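Local coordinates for putative uncharacterized protein (Chaetomium thermophilum var. thermophilum DSM 1495, PDB 5M43), which probably dephosphorylates phosphotyrosine and phosphoserine or phosphothreonine in proteins, as the dual-specificity phosphatase domain of the ribosome-assembly factor Yvh1, at residues R109-I114 with E144-T149. Residues are numbered along the deposited sequence; the frame is centred on the assembly and turned at random. Where two conformers were deposited one is given.
With NO3 (nitrate ion), chain B.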
loop_
_atom_site.group_PDB
_atom_site.type_symbol
_atom_site.label_atom_id
_atom_site.label_comp_id
_atom_site.label_asym_id
_atom_site.label_seq_id
_atom_site.Cartn_x
_atom_site.Cartn_y
_atom_site.Cartn_z
ATOM N N ARG A 109 -8.404 1.672 -2.962
ATOM C CA ARG A 109 -8.089 0.845 -1.789
ATOM C C ARG A 109 -6.560 0.635 -1.635
ATOM O O ARG A 109 -5.997 0.887 -0.568
ATOM C CB ARG A 109 -8.797 -0.494 -1.885
ATOM C CG ARG A 109 -10.295 -0.381 -1.474
ATOM C CD ARG A 109 -10.974 -1.646 -1.823
ATOM N NE ARG A 109 -11.244 -1.684 -3.277
ATOM C CZ ARG A 109 -12.082 -2.557 -3.831
ATOM N NH1 ARG A 109 -12.713 -3.451 -3.065
ATOM N NH2 ARG A 109 -12.316 -2.526 -5.176
ATOM N N SER A 110 -5.893 0.129 -2.676
ATOM C CA SER A 110 -4.468 -0.174 -2.566
ATOM C C SER A 110 -3.653 1.104 -2.361
ATOM O O SER A 110 -2.647 1.098 -1.651
ATOM C CB SER A 110 -3.945 -0.923 -3.834
ATOM O OG SER A 110 -4.324 -0.173 -4.960
ATOM N N VAL A 111 -4.062 2.190 -3.027
ATOM C CA VAL A 111 -3.343 3.448 -2.927
ATOM C C VAL A 111 -3.435 3.971 -1.503
ATOM O O VAL A 111 -2.484 4.572 -0.992
ATOM C CB VAL A 111 -3.910 4.449 -3.958
ATOM C CG1 VAL A 111 -3.393 5.880 -3.790
ATOM C CG2 VAL A 111 -3.511 3.988 -5.377
ATOM N N THR A 112 -4.624 3.840 -0.882
ATOM C CA THR A 112 -4.738 4.252 0.517
ATOM C C THR A 112 -3.763 3.497 1.407
ATOM O O THR A 112 -3.106 4.086 2.289
ATOM C CB THR A 112 -6.190 4.042 0.969
ATOM O OG1 THR A 112 -7.048 4.898 0.211
ATOM C CG2 THR A 112 -6.316 4.359 2.515
ATOM N N ALA A 113 -3.648 2.187 1.191
ATOM C CA ALA A 113 -2.680 1.410 1.976
ATOM C C ALA A 113 -1.254 1.891 1.757
ATOM O O ALA A 113 -0.481 1.986 2.729
ATOM C CB ALA A 113 -2.819 -0.074 1.607
ATOM N N ILE A 114 -0.893 2.192 0.508
ATOM C CA ILE A 114 0.477 2.648 0.226
ATOM C C ILE A 114 0.712 3.996 0.863
ATOM O O ILE A 114 1.765 4.234 1.445
ATOM C CB ILE A 114 0.706 2.690 -1.286
ATOM C CG1 ILE A 114 0.844 1.225 -1.717
ATOM C CG2 ILE A 114 1.940 3.614 -1.619
ATOM C CD1 ILE A 114 1.148 1.038 -3.128
ATOM N N GLU A 144 0.164 12.770 -4.315
ATOM C CA GLU A 144 0.855 13.225 -5.534
ATOM C C GLU A 144 2.155 12.459 -5.748
ATOM O O GLU A 144 2.559 12.196 -6.903
ATOM C CB GLU A 144 1.148 14.713 -5.455
ATOM C CG GLU A 144 -0.081 15.568 -5.405
ATOM C CD GLU A 144 -0.952 15.275 -6.596
ATOM O OE1 GLU A 144 -0.424 15.204 -7.740
ATOM O OE2 GLU A 144 -2.148 15.074 -6.407
ATOM N N TRP A 145 2.790 12.037 -4.656
ATOM C CA TRP A 145 3.975 11.178 -4.788
ATOM C C TRP A 145 3.631 9.864 -5.484
ATOM O O TRP A 145 4.311 9.431 -6.431
ATOM C CB TRP A 145 4.551 10.930 -3.380
ATOM C CG TRP A 145 5.843 10.104 -3.385
ATOM C CD1 TRP A 145 5.960 8.743 -3.405
ATOM C CD2 TRP A 145 7.142 10.624 -3.339
ATOM N NE1 TRP A 145 7.306 8.379 -3.359
ATOM C CE2 TRP A 145 8.043 9.524 -3.329
ATOM C CE3 TRP A 145 7.648 11.922 -3.308
ATOM C CZ2 TRP A 145 9.449 9.683 -3.272
ATOM C CZ3 TRP A 145 9.084 12.080 -3.264
ATOM C CH2 TRP A 145 9.933 10.966 -3.232
ATOM N N VAL A 146 2.549 9.217 -5.040
ATOM C CA VAL A 146 2.101 7.991 -5.677
ATOM C C VAL A 146 1.775 8.251 -7.144
ATOM O O VAL A 146 2.125 7.442 -8.006
ATOM C CB VAL A 146 0.880 7.408 -4.942
ATOM C CG1 VAL A 146 0.312 6.206 -5.693
ATOM C CG2 VAL A 146 1.364 6.960 -3.510
ATOM N N ARG A 147 1.097 9.364 -7.432
ATOM C CA ARG A 147 0.648 9.674 -8.802
ATOM C C ARG A 147 1.835 9.847 -9.761
ATOM O O ARG A 147 1.635 9.772 -11.005
ATOM C CB ARG A 147 -0.186 10.949 -8.807
ATOM C CG ARG A 147 -1.618 10.647 -8.381
ATOM C CD ARG A 147 -2.389 11.923 -8.127
ATOM N NE ARG A 147 -3.802 11.580 -7.993
ATOM C CZ ARG A 147 -4.747 12.462 -7.736
ATOM N NH1 ARG A 147 -4.432 13.756 -7.550
ATOM N NH2 ARG A 147 -6.020 12.066 -7.680
ATOM N N GLU A 148 3.057 10.037 -9.248
ATOM C CA GLU A 148 4.182 10.140 -10.164
ATOM C C GLU A 148 4.425 8.848 -10.933
ATOM O O GLU A 148 5.002 8.896 -12.033
ATOM C CB GLU A 148 5.449 10.567 -9.407
ATOM C CG GLU A 148 5.312 11.963 -8.836
ATOM C CD GLU A 148 6.609 12.529 -8.331
ATOM O OE1 GLU A 148 7.622 12.421 -9.046
ATOM O OE2 GLU A 148 6.602 13.096 -7.215
ATOM N N THR A 149 4.033 7.698 -10.396
ATOM C CA THR A 149 4.146 6.454 -11.156
ATOM C C THR A 149 2.840 5.706 -11.306
ATOM O O THR A 149 2.787 4.779 -12.138
ATOM C CB THR A 149 5.168 5.484 -10.559
ATOM O OG1 THR A 149 4.705 5.069 -9.253
ATOM C CG2 THR A 149 6.526 6.134 -10.443
HETATM N N NO3 B . -10.081 0.302 -6.108
HETATM O O1 NO3 B . -9.377 1.115 -6.767
HETATM O O2 NO3 B . -10.458 -0.779 -6.627
HETATM O O3 NO3 B . -10.249 0.511 -4.873
#
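Val111, Ile114 and Val146 form a small, buried apolar contact between the first turns of helix 109-121 and the C-terminal part of helix 135-147. Val146 presents one methyl to each partner. With chi1 at 174°, its CG1 faces Val111 and lies 4.2 Å from Val111 CG1. This leaves Val146 CG2 for Ile114, 3.9 Å from Ile114 CG2, the branch methyl rather than the longer CG1-CD1 arm. Val146 also touches Ile115 and Leu118 of helix 109-121. Ile114 rests on Val101 of strand 99-102, which ties the helix to the sheet.

At the start of helix 109-121, Arg109 grips a nitrate, probably from the crystallisation liquor. Nitrate O3 accepts hydrogen bonds from both Arg109 N and Arg109 NE, each at 2.9 Å. Arg109 NH2 makes a hydrogen bond to nitrate O2 at 2.9 Å, and the ion sits at the guanidinium edge. All three bonds are nearly straight. The bend at chi3 (-78°) helps bring this edge round to the anion. Backbone N-H groups of Met105, Lys107 and Ser108 also bond the ion. This loop from Cys103 to Arg109, running from strand 99-102 into the helix, is the CX5R P-loop of the protein tyrosine phosphatase fold, with nitrate probably in the phosphate site.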